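Local coordinates for probable sugar ABC transporter, sugar-binding protein (Streptococcus pneumoniae, PDB 2W7Y), which binds the blood group A trisaccharide and probably hands such glycans to a membrane-embedded ABC transporter for uptake into the cell, at residues D88-K93 / I103-N108; N92-G97 / A109-A114; H153-T158 / K339-K344; N355-S360 / A374-K379. One frame throughout, in Å; residues are numbered along the deposited sequence.

In the fold
Along the chain the contacts open in the order 1, 2, 3, 4; interactions 1 and 3 touch the bound trisaccharide, while 2 and 4 lie farther out. Interactions 1 and 2 both start from helix 86-94, share N92 and K93 and have centres 9 Å apart: the helix lies on strand 102-104 of the four-stranded sheet and then on helix 112-116. Interaction 3 joins the start of strand 157-164 to helix 335-343, its centre 19 Å from that of interaction 1. Interaction 4, its centre 12 Å from that of interaction 3, pairs helices 356-361 and 366-379, with F342 bridging the two. The pocket-lining segments 103-108 and 153-158 are thus each backed by a helix that itself packs on further helix.

Interaction 1 of 4, residues D88-K93 / I103-N108; sequences DIMNNK and IDLAGN. With A2G (2-acetamido-2-deoxy-alpha-D-galactopyranose), chain C; GAL (beta-D-galactopyranose), chain B; FUC (alpha-L-fucopyranose), chain D.
I89 and M90, a selenomethionine here, lay one side of helix 86-94 against strand 102-104 and the type I' turn from L105 to N108, an alpha-on-beta packing that ends in a sugar-binding loop. The close part is wholly apolar. I103 keeps CG1 anti to its backbone N (chi1 -172°), which carries CD1 out to I89 CG2 at 3.8 Å, the two chains crossing at a slant. One step along, the long M90 chain meets L105 at about a right angle, SE resting 3.9 Å from L105 CD2 and CE 4.0 Å from the same methyl. A flexible, unbranched selenoether chain suits this site, because its bend at the end lets SE and CE follow the leucine branch. Y43 of the neighbouring strand also packs on I89 and I103. On the outer side of the helix, D88 and N92 are exposed, as suits polar residues facing solvent. The turn needs positive phi at A106 and G107, and G107, with phi 103°, is at home there as glycine. D104 steadies it through an Asx turn: A106 N gives a 3.2 Å bond to D104 OD2, arriving from above the carboxylate plane. Beyond the turn the glycan takes over: A106 CB lies 3.3 Å from O5 of the fucose, and O4 of the galactose donates to A106 O at 2.9 Å.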
# COMPACT_ATOMS: atom_id res chain seq x y z
N ASP A 88 -5.91 -4.07 14.74
CA ASP A 88 -6.53 -4.47 16.00
C ASP A 88 -5.54 -4.44 17.18
O ASP A 88 -5.89 -3.96 18.25
CB ASP A 88 -7.18 -5.85 15.88
CG ASP A 88 -8.45 -5.84 15.03
OD1 ASP A 88 -8.85 -4.76 14.53
OD2 ASP A 88 -9.05 -6.92 14.86
N ILE A 89 -4.33 -4.94 16.97
CA ILE A 89 -3.27 -4.87 17.99
C ILE A 89 -3.06 -3.44 18.47
O ILE A 89 -2.99 -3.19 19.67
CB ILE A 89 -1.92 -5.50 17.51
CG1 ILE A 89 -1.97 -7.02 17.59
CG2 ILE A 89 -0.76 -5.04 18.39
CD1 ILE A 89 -2.53 -7.65 16.36
N MSE A 90 -2.97 -2.51 17.52
CA MSE A 90 -2.80 -1.09 17.81
C MSE A 90 -4.03 -0.48 18.49
O MSE A 90 -3.91 0.12 19.56
CB MSE A 90 -2.46 -0.33 16.53
CG MSE A 90 -2.41 1.19 16.68
SE MSE A 90 -1.86 2.10 15.04
CE MSE A 90 -3.29 1.50 13.85
N ASN A 91 -5.20 -0.63 17.86
CA ASN A 91 -6.44 0.01 18.31
C ASN A 91 -6.96 -0.48 19.67
O ASN A 91 -7.56 0.29 20.42
CB ASN A 91 -7.54 -0.13 17.26
CG ASN A 91 -7.19 0.56 15.94
OD1 ASN A 91 -6.49 1.57 15.90
ND2 ASN A 91 -7.70 0.00 14.85
N ASN A 92 -6.73 -1.76 19.96
CA ASN A 92 -7.09 -2.31 21.26
C ASN A 92 -6.21 -1.75 22.38
O ASN A 92 -6.66 -1.61 23.52
CB ASN A 92 -7.05 -3.85 21.26
CG ASN A 92 -8.16 -4.46 20.41
OD1 ASN A 92 -9.20 -3.83 20.16
ND2 ASN A 92 -7.95 -5.70 19.98
N LYS A 93 -4.96 -1.43 22.06
CA LYS A 93 -4.08 -0.78 23.03
C LYS A 93 -4.34 0.72 23.16
O LYS A 93 -4.32 1.25 24.27
CB LYS A 93 -2.60 -1.08 22.74
CG LYS A 93 -2.25 -2.56 22.87
CD LYS A 93 -0.83 -2.79 23.34
CE LYS A 93 -0.58 -4.28 23.54
NZ LYS A 93 0.71 -4.58 24.24
N ILE A 103 5.40 -1.70 16.60
CA ILE A 103 4.56 -2.36 15.60
C ILE A 103 4.95 -1.95 14.18
O ILE A 103 5.18 -0.77 13.92
CB ILE A 103 3.03 -2.16 15.86
CG1 ILE A 103 2.19 -3.03 14.91
CG2 ILE A 103 2.64 -0.68 15.81
CD1 ILE A 103 0.78 -3.33 15.40
N ASP A 104 5.07 -2.94 13.29
CA ASP A 104 5.20 -2.68 11.86
C ASP A 104 3.81 -2.73 11.26
O ASP A 104 3.20 -3.79 11.13
CB ASP A 104 6.14 -3.69 11.18
CG ASP A 104 6.18 -3.53 9.66
OD1 ASP A 104 6.41 -4.54 8.96
OD2 ASP A 104 5.96 -2.40 9.15
N LEU A 105 3.32 -1.55 10.88
CA LEU A 105 1.96 -1.38 10.40
C LEU A 105 1.75 -1.87 8.97
O LEU A 105 0.61 -2.03 8.54
CB LEU A 105 1.53 0.08 10.56
CG LEU A 105 1.25 0.52 12.00
CD1 LEU A 105 0.99 2.01 12.05
CD2 LEU A 105 0.07 -0.27 12.58
N ALA A 106 2.85 -2.11 8.26
CA ALA A 106 2.83 -2.74 6.93
C ALA A 106 1.96 -2.01 5.90
O ALA A 106 1.24 -2.65 5.12
CB ALA A 106 2.42 -4.21 7.04
N GLY A 107 2.03 -0.68 5.90
CA GLY A 107 1.25 0.16 5.00
C GLY A 107 0.05 0.82 5.66
O GLY A 107 -0.44 1.84 5.18
N ASN A 108 -0.43 0.22 6.76
CA ASN A 108 -1.57 0.75 7.50
C ASN A 108 -1.24 2.07 8.17
O ASN A 108 -0.11 2.29 8.59
CB ASN A 108 -2.05 -0.26 8.55
CG ASN A 108 -2.67 -1.50 7.94
OD1 ASN A 108 -2.15 -2.61 8.11
ND2 ASN A 108 -3.77 -1.33 7.22
O5 A2G C . -0.69 -5.05 0.09
C1 A2G C . -0.53 -4.09 1.17
C2 A2G C . -1.91 -3.74 1.69
N2 A2G C . -1.84 -2.81 2.81
C3 A2G C . -2.60 -5.02 2.19
O3 A2G C . -3.87 -4.70 2.77
C4 A2G C . -2.75 -6.03 1.06
O4 A2G C . -3.62 -5.52 0.04
C5 A2G C . -1.36 -6.31 0.47
C6 A2G C . -1.43 -7.25 -0.73
O6 A2G C . -0.12 -7.36 -1.30
C7 A2G C . -2.52 -1.67 2.82
O7 A2G C . -3.24 -1.27 1.91
C8 A2G C . -2.33 -0.84 4.09
C1 GAL B . 3.80 -5.89 2.60
C2 GAL B . 2.32 -5.59 2.84
C3 GAL B . 1.74 -4.72 1.73
C4 GAL B . 2.64 -3.51 1.43
C5 GAL B . 4.07 -4.00 1.18
C6 GAL B . 5.07 -2.88 0.86
O1 GAL B . 4.35 -6.45 3.76
O2 GAL B . 1.63 -6.83 2.90
O3 GAL B . 0.44 -4.31 2.06
O4 GAL B . 2.57 -2.61 2.51
O5 GAL B . 4.53 -4.71 2.32
O6 GAL B . 6.17 -3.43 0.17
C1 FUC D . 0.81 -6.99 4.09
C2 FUC D . 0.08 -8.33 4.03
C3 FUC D . 1.07 -9.47 4.28
C4 FUC D . 1.75 -9.27 5.64
C5 FUC D . 2.40 -7.89 5.69
C6 FUC D . 3.00 -7.56 7.05
O2 FUC D . -0.51 -8.49 2.76
O3 FUC D . 0.44 -10.73 4.20
O4 FUC D . 0.81 -9.41 6.68
O5 FUC D . 1.48 -6.86 5.34

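Interaction 2 of 4, residues N92-G97 / A109-A114; sequences NKVASG and AVSLAA
V94 points its two methyls at the first turn of helix 112-116, where they part toward A113 and A114 with S111 OG near both. The valine's chi1 of 171° puts CG1, anti to the backbone N, toward A113 CB at 4.0 Å and S111 OG at 3.9 Å. The second branch, CG2, lies beside the backbone N and reaches A114 CB at 3.7 Å. The fork therefore straddles the start of the other helix, one prong to each alanine. Small residues suit these places: the single methyls of A113 and A114 let the valine approach until the two CA atoms of V94 and A114 are 5.9 Å apart. L119 packs on V94 and V120 on A114, so further apolar residues extend the cluster.

S111 both caps the helix and adds to the packing. Its OG, also anti to the backbone N, turns back over the helix start and accepts from A114 N at 3.2 Å with an N-H...O angle of 147°, which satisfies one of the amides that an opening helical turn cannot pair internally. V94 CG1 packs beside this capping bond, near both S111 OG and A114 N, while M90 and N91 lie against the same serine. On the other segment, the helix stops just after V94: G97 N bonds to V94 O at 2.9 Å, and the following residue's N reaches back to K93 O. G97 takes positive phi, for which glycine is well suited. A helix closed by a Schellman motif thus packs its last turn against a helix opened by a serine N-cap.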
# COMPACT_ATOMS: atom_id res chain seq x y z
N ASN A 92 -6.73 -1.76 19.96
CA ASN A 92 -7.09 -2.31 21.26
C ASN A 92 -6.21 -1.75 22.38
O ASN A 92 -6.66 -1.61 23.52
CB ASN A 92 -7.05 -3.85 21.26
CG ASN A 92 -8.16 -4.46 20.41
OD1 ASN A 92 -9.20 -3.83 20.16
ND2 ASN A 92 -7.95 -5.70 19.98
N LYS A 93 -4.96 -1.43 22.06
CA LYS A 93 -4.08 -0.78 23.03
C LYS A 93 -4.34 0.72 23.16
O LYS A 93 -4.32 1.25 24.27
CB LYS A 93 -2.60 -1.08 22.74
CG LYS A 93 -2.25 -2.56 22.87
CD LYS A 93 -0.83 -2.79 23.34
CE LYS A 93 -0.58 -4.28 23.54
NZ LYS A 93 0.71 -4.58 24.24
N VAL A 94 -4.61 1.39 22.04
CA VAL A 94 -4.97 2.82 22.03
C VAL A 94 -6.18 3.11 22.92
O VAL A 94 -6.17 4.06 23.70
CB VAL A 94 -5.18 3.36 20.58
CG1 VAL A 94 -5.76 4.78 20.59
CG2 VAL A 94 -3.88 3.34 19.80
N ALA A 95 -7.21 2.27 22.81
CA ALA A 95 -8.29 2.24 23.79
C ALA A 95 -7.70 1.71 25.10
O ALA A 95 -7.08 0.65 25.11
CB ALA A 95 -9.43 1.34 23.32
N SER A 96 -7.89 2.46 26.18
CA SER A 96 -7.20 2.24 27.47
C SER A 96 -5.80 2.90 27.52
O SER A 96 -5.00 2.62 28.42
CB SER A 96 -7.18 0.76 27.92
OG SER A 96 -6.19 0.01 27.24
N GLY A 97 -5.54 3.78 26.55
CA GLY A 97 -4.42 4.72 26.60
C GLY A 97 -3.02 4.15 26.50
O GLY A 97 -2.08 4.70 27.08
N ALA A 109 -2.23 2.95 8.26
CA ALA A 109 -2.04 4.28 8.85
C ALA A 109 -2.03 4.21 10.37
O ALA A 109 -2.70 3.37 10.97
CB ALA A 109 -3.11 5.24 8.36
N VAL A 110 -1.25 5.10 10.98
CA VAL A 110 -1.24 5.28 12.43
C VAL A 110 -2.60 5.79 12.89
O VAL A 110 -3.25 6.58 12.20
CB VAL A 110 -0.10 6.24 12.90
CG1 VAL A 110 -0.13 6.45 14.41
CG2 VAL A 110 1.26 5.70 12.49
N SER A 111 -3.04 5.31 14.05
CA SER A 111 -4.25 5.81 14.70
C SER A 111 -4.11 7.30 14.97
O SER A 111 -3.09 7.75 15.51
CB SER A 111 -4.50 5.06 16.00
OG SER A 111 -5.53 5.67 16.75
N LEU A 112 -5.12 8.07 14.57
CA LEU A 112 -5.15 9.51 14.82
C LEU A 112 -5.39 9.81 16.30
O LEU A 112 -4.92 10.83 16.81
CB LEU A 112 -6.21 10.19 13.95
CG LEU A 112 -6.01 10.20 12.42
CD1 LEU A 112 -7.22 10.84 11.73
CD2 LEU A 112 -4.72 10.90 12.00
N ALA A 113 -6.11 8.92 16.98
CA ALA A 113 -6.33 8.99 18.42
C ALA A 113 -5.04 8.74 19.20
O ALA A 113 -4.85 9.29 20.28
CB ALA A 113 -7.41 8.01 18.84
N ALA A 114 -4.17 7.89 18.65
CA ALA A 114 -2.87 7.61 19.26
C ALA A 114 -1.96 8.83 19.23
O ALA A 114 -1.25 9.12 20.20
CB ALA A 114 -2.21 6.43 18.57

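Interaction 3 of 4, residues H153-T158 / K339-K344; sequences HEQLFT and KVIFEK. With GAL (beta-D-galactopyranose), chain B; A2G (2-acetamido-2-deoxy-alpha-D-galactopyranose), chain C.
I341 meets Q155 and E154 purely through van der Waals contact. Its CG2, anti to the backbone N, lies 3.8 Å from Q155 CG and 4.1 Å from E154 O, while CD1 comes 4.2 Å from E154 OE1. The isoleucine and glutamine chains cross at about a right angle; the CG2 methyl presses on Q155 CG and leaves NE2 for the sugar and OE1 for Y46. A beta-branched apolar residue fits well on this buried side of helix 335-343.

The hydrogen bond to the sugar comes from the Q155 amide. Q155 runs extended beyond CG and brings NE2 to O6 of the galactose at 2.8 Å, a weak bond with an N-H...O angle of 128°. OE1 has a weak bond to the hydroxyl of Y46, which itself binds the galactose. This is the glycan pocket of an extracellular solute-binding protein, and helix 335-343 backs the strip of chain that leads into strand 157-164.

Aromatic contacts come next. H153 presents its ring edge to the galactose, with CE1 3.4 Å from O4, while the carbonyl carbon of Q155 sits 3.9 Å over the ring centre; ND1 bonded to S307 O fixes the rotation. F157, at the centre of an inverse gamma turn, places CZ 3.4 Å from O7 of the N-acetylgalactosamine, the oxygen lying at the ring's edge, and W282 meets this phenyl edge-to-face.

Charge enters through E154, whose OE2 is 3.7 Å from D104 OD1; this crowding of carboxylates would probably favour a proton on one of them.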
# COMPACT_ATOMS: atom_id res chain seq x y z
N HIS A 153 8.07 3.33 7.17
CA HIS A 153 7.89 2.08 6.44
C HIS A 153 9.18 1.74 5.69
O HIS A 153 9.61 2.48 4.80
CB HIS A 153 6.70 2.24 5.47
CG HIS A 153 6.08 0.94 5.05
ND1 HIS A 153 5.17 0.87 4.01
CD2 HIS A 153 6.23 -0.32 5.50
CE1 HIS A 153 4.78 -0.38 3.85
NE2 HIS A 153 5.41 -1.13 4.74
N GLU A 154 9.82 0.63 6.08
CA GLU A 154 11.04 0.16 5.42
C GLU A 154 10.85 -0.28 3.97
O GLU A 154 11.81 -0.36 3.20
CB GLU A 154 11.74 -0.96 6.23
CG GLU A 154 10.92 -1.55 7.36
CD GLU A 154 10.24 -2.87 7.04
OE1 GLU A 154 10.03 -3.21 5.86
OE2 GLU A 154 9.90 -3.57 8.01
N GLN A 155 9.61 -0.58 3.60
CA GLN A 155 9.23 -0.88 2.23
C GLN A 155 8.27 0.20 1.76
O GLN A 155 7.26 0.43 2.40
CB GLN A 155 8.52 -2.22 2.16
CG GLN A 155 9.36 -3.42 2.47
CD GLN A 155 8.52 -4.64 2.77
OE1 GLN A 155 8.60 -5.19 3.85
NE2 GLN A 155 7.71 -5.07 1.80
N LEU A 156 8.59 0.84 0.65
CA LEU A 156 7.76 1.91 0.12
C LEU A 156 6.46 1.40 -0.51
O LEU A 156 6.45 0.35 -1.16
CB LEU A 156 8.55 2.75 -0.89
CG LEU A 156 9.18 4.07 -0.45
CD1 LEU A 156 9.43 4.18 1.06
CD2 LEU A 156 10.46 4.31 -1.24
N PHE A 157 5.38 2.15 -0.31
CA PHE A 157 4.09 1.83 -0.90
C PHE A 157 4.05 2.28 -2.36
O PHE A 157 3.24 3.13 -2.75
CB PHE A 157 2.95 2.45 -0.08
CG PHE A 157 1.74 1.57 0.03
CD1 PHE A 157 1.60 0.69 1.09
CD2 PHE A 157 0.75 1.60 -0.95
CE1 PHE A 157 0.49 -0.14 1.20
CE2 PHE A 157 -0.37 0.77 -0.85
CZ PHE A 157 -0.50 -0.10 0.22
N THR A 158 4.95 1.70 -3.15
CA THR A 158 5.11 2.02 -4.56
C THR A 158 4.17 1.12 -5.34
O THR A 158 4.35 -0.10 -5.36
CB THR A 158 6.58 1.81 -4.99
OG1 THR A 158 7.44 2.55 -4.11
CG2 THR A 158 6.82 2.26 -6.44
N LYS A 339 19.22 -3.84 1.11
CA LYS A 339 19.64 -4.67 -0.02
C LYS A 339 18.88 -6.00 -0.01
O LYS A 339 18.49 -6.51 -1.05
CB LYS A 339 21.15 -4.90 -0.00
CG LYS A 339 21.68 -5.59 -1.25
CD LYS A 339 23.19 -5.70 -1.24
CE LYS A 339 23.69 -6.27 -2.56
NZ LYS A 339 25.18 -6.21 -2.65
N VAL A 340 18.69 -6.54 1.19
CA VAL A 340 17.87 -7.75 1.38
C VAL A 340 16.40 -7.44 1.08
O VAL A 340 15.71 -8.26 0.48
CB VAL A 340 18.03 -8.34 2.80
CG1 VAL A 340 17.15 -9.57 2.99
CG2 VAL A 340 19.50 -8.69 3.07
N ILE A 341 15.94 -6.26 1.49
CA ILE A 341 14.58 -5.79 1.20
C ILE A 341 14.30 -5.77 -0.31
O ILE A 341 13.21 -6.13 -0.73
CB ILE A 341 14.26 -4.40 1.84
CG1 ILE A 341 14.29 -4.46 3.39
CG2 ILE A 341 12.92 -3.85 1.34
CD1 ILE A 341 13.20 -5.32 4.05
N PHE A 342 15.28 -5.37 -1.11
CA PHE A 342 15.12 -5.38 -2.57
C PHE A 342 15.34 -6.76 -3.21
O PHE A 342 14.53 -7.18 -4.04
CB PHE A 342 16.02 -4.32 -3.24
CG PHE A 342 15.85 -4.25 -4.73
CD1 PHE A 342 14.67 -3.75 -5.29
CD2 PHE A 342 16.85 -4.69 -5.58
CE1 PHE A 342 14.51 -3.70 -6.67
CE2 PHE A 342 16.70 -4.63 -6.96
CZ PHE A 342 15.52 -4.14 -7.50
N GLU A 343 16.41 -7.45 -2.83
CA GLU A 343 16.83 -8.68 -3.51
C GLU A 343 16.11 -9.97 -3.08
O GLU A 343 15.77 -10.80 -3.93
CB GLU A 343 18.35 -8.88 -3.39
CG GLU A 343 19.19 -7.83 -4.10
CD GLU A 343 20.67 -8.19 -4.14
OE1 GLU A 343 21.33 -7.87 -5.15
OE2 GLU A 343 21.17 -8.79 -3.16
N LYS A 344 15.91 -10.14 -1.78
CA LYS A 344 15.26 -11.34 -1.24
C LYS A 344 13.76 -11.12 -1.06
O LYS A 344 12.94 -11.90 -1.55
CB LYS A 344 15.90 -11.76 0.09
CG LYS A 344 16.96 -12.84 -0.03
CD LYS A 344 18.28 -12.28 -0.55
CE LYS A 344 19.22 -13.40 -0.97
NZ LYS A 344 18.68 -14.19 -2.11
C1 GAL B . 3.80 -5.89 2.60
C2 GAL B . 2.32 -5.59 2.84
C3 GAL B . 1.74 -4.72 1.73
C4 GAL B . 2.64 -3.51 1.43
C5 GAL B . 4.07 -4.00 1.18
C6 GAL B . 5.07 -2.88 0.86
O1 GAL B . 4.35 -6.45 3.76
O2 GAL B . 1.63 -6.83 2.90
O3 GAL B . 0.44 -4.31 2.06
O4 GAL B . 2.57 -2.61 2.51
O5 GAL B . 4.53 -4.71 2.32
O6 GAL B . 6.17 -3.43 0.17
O5 A2G C . -0.69 -5.05 0.09
C1 A2G C . -0.53 -4.09 1.17
C2 A2G C . -1.91 -3.74 1.69
N2 A2G C . -1.84 -2.81 2.81
C3 A2G C . -2.60 -5.02 2.19
O3 A2G C . -3.87 -4.70 2.77
C4 A2G C . -2.75 -6.03 1.06
O4 A2G C . -3.62 -5.52 0.04
C5 A2G C . -1.36 -6.31 0.47
C6 A2G C . -1.43 -7.25 -0.73
O6 A2G C . -0.12 -7.36 -1.30
C7 A2G C . -2.52 -1.67 2.82
O7 A2G C . -3.24 -1.27 1.91
C8 A2G C . -2.33 -0.84 4.09

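Interaction 4 of 4, residues N355-S360 / A374-K379; sequences NVKELS and AITQVK
I375 reaches across to V356, the two chains extended toward each other tip to tip. From its CB, which stays back at 4.6 Å from V356 CG1, the chain divides. The CG2 branch, anti to the backbone N, only skirts the valine. CG1 takes the other direction, anti to the carbonyl carbon, and continues extended (chi2 166°) to CD1, the atom that makes the real contact: it lies 3.8 Å from V356 CG1, with the F342 ring of helix 335-343 also beside it. A long apolar chain is apt at this buried position, since it must span a backbone separation of 8.5 Å between CA atoms, whereas the shorter valine suffices opposite.

At the more exposed side the contact thins to K357 CG and T376 OG1, 4.2 Å apart. That hydroxyl has its hydrogen bond elsewhere, with G372 O one turn back in its own helix. V356 also anchors its helix through its carbonyl: S360 N and S360 OG both donate to V356 O, the hydroxyl at 2.8 Å, and they approach from opposite faces of the carbonyl plane. The serine thereby turns its polar end inward onto the backbone and lies against F342.

Helices 356-361 and 366-379 follow each other in the chain and are joined by a short loop, a helix-loop-helix unit whose apolar side holds F342 of helix 335-343.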
# COMPACT_ATOMS: atom_id res chain seq x y z
N ASN A 355 20.80 1.07 -4.90
CA ASN A 355 20.64 1.31 -6.33
C ASN A 355 19.75 0.24 -6.98
O ASN A 355 20.24 -0.78 -7.47
CB ASN A 355 22.01 1.39 -7.02
CG ASN A 355 21.97 2.21 -8.31
OD1 ASN A 355 20.90 2.49 -8.85
ND2 ASN A 355 23.15 2.59 -8.79
N VAL A 356 18.45 0.50 -6.98
CA VAL A 356 17.44 -0.42 -7.50
C VAL A 356 17.64 -0.77 -8.98
O VAL A 356 17.47 -1.93 -9.37
CB VAL A 356 16.00 0.13 -7.25
CG1 VAL A 356 14.98 -0.50 -8.20
CG2 VAL A 356 15.59 -0.09 -5.79
N LYS A 357 17.99 0.23 -9.79
CA LYS A 357 18.20 0.03 -11.23
C LYS A 357 19.42 -0.82 -11.51
O LYS A 357 19.35 -1.78 -12.28
CB LYS A 357 18.32 1.37 -11.97
CG LYS A 357 17.01 1.86 -12.57
CD LYS A 357 17.25 2.75 -13.78
CE LYS A 357 17.62 1.93 -15.01
NZ LYS A 357 17.83 2.77 -16.21
N GLU A 358 20.55 -0.45 -10.89
CA GLU A 358 21.81 -1.17 -11.03
C GLU A 358 21.70 -2.60 -10.50
O GLU A 358 22.26 -3.53 -11.08
CB GLU A 358 22.94 -0.41 -10.33
CG GLU A 358 24.29 -1.10 -10.33
CD GLU A 358 25.44 -0.13 -10.16
OE1 GLU A 358 25.88 0.10 -9.01
OE2 GLU A 358 25.91 0.42 -11.19
N LEU A 359 20.97 -2.77 -9.40
CA LEU A 359 20.71 -4.10 -8.85
C LEU A 359 19.83 -4.94 -9.78
O LEU A 359 20.06 -6.14 -9.94
CB LEU A 359 20.12 -4.01 -7.44
CG LEU A 359 21.07 -4.13 -6.24
CD1 LEU A 359 22.40 -3.37 -6.42
CD2 LEU A 359 20.38 -3.71 -4.96
N SER A 360 18.84 -4.30 -10.40
CA SER A 360 18.02 -4.93 -11.44
C SER A 360 18.87 -5.26 -12.67
O SER A 360 18.71 -6.34 -13.24
CB SER A 360 16.86 -4.03 -11.85
OG SER A 360 15.97 -3.82 -10.78
N ALA A 374 8.61 -2.50 -12.73
CA ALA A 374 7.44 -1.95 -12.05
C ALA A 374 7.76 -0.65 -11.31
O ALA A 374 6.98 0.30 -11.36
CB ALA A 374 6.84 -2.99 -11.11
N ILE A 375 8.91 -0.61 -10.63
CA ILE A 375 9.35 0.60 -9.93
C ILE A 375 9.63 1.77 -10.90
O ILE A 375 9.18 2.89 -10.66
CB ILE A 375 10.57 0.34 -9.00
CG1 ILE A 375 10.19 -0.61 -7.86
CG2 ILE A 375 11.11 1.65 -8.43
CD1 ILE A 375 11.38 -1.18 -7.10
N THR A 376 10.34 1.48 -11.99
CA THR A 376 10.67 2.49 -13.01
C THR A 376 9.42 3.13 -13.64
O THR A 376 9.42 4.32 -13.94
CB THR A 376 11.62 1.90 -14.11
OG1 THR A 376 12.88 1.58 -13.51
CG2 THR A 376 11.87 2.89 -15.25
N GLN A 377 8.36 2.34 -13.80
CA GLN A 377 7.09 2.85 -14.32
C GLN A 377 6.46 3.90 -13.41
O GLN A 377 5.98 4.93 -13.90
CB GLN A 377 6.10 1.70 -14.55
CG GLN A 377 6.42 0.84 -15.76
CD GLN A 377 5.44 -0.30 -15.92
OE1 GLN A 377 4.66 -0.58 -15.01
NE2 GLN A 377 5.47 -0.96 -17.07
N VAL A 378 6.46 3.63 -12.10
CA VAL A 378 5.90 4.54 -11.10
C VAL A 378 6.77 5.79 -10.97
O VAL A 378 6.25 6.91 -10.87
CB VAL A 378 5.74 3.85 -9.72
CG1 VAL A 378 5.24 4.83 -8.66
CG2 VAL A 378 4.81 2.65 -9.81
N LYS A 379 8.09 5.60 -11.00
CA LYS A 379 9.05 6.71 -10.95
C LYS A 379 8.96 7.64 -12.16
O LYS A 379 9.36 8.80 -12.08
CB LYS A 379 10.48 6.17 -10.83
CG LYS A 379 10.85 5.66 -9.44
CD LYS A 379 12.30 5.18 -9.41
CE LYS A 379 12.79 4.93 -7.98
NZ LYS A 379 12.80 6.18 -7.16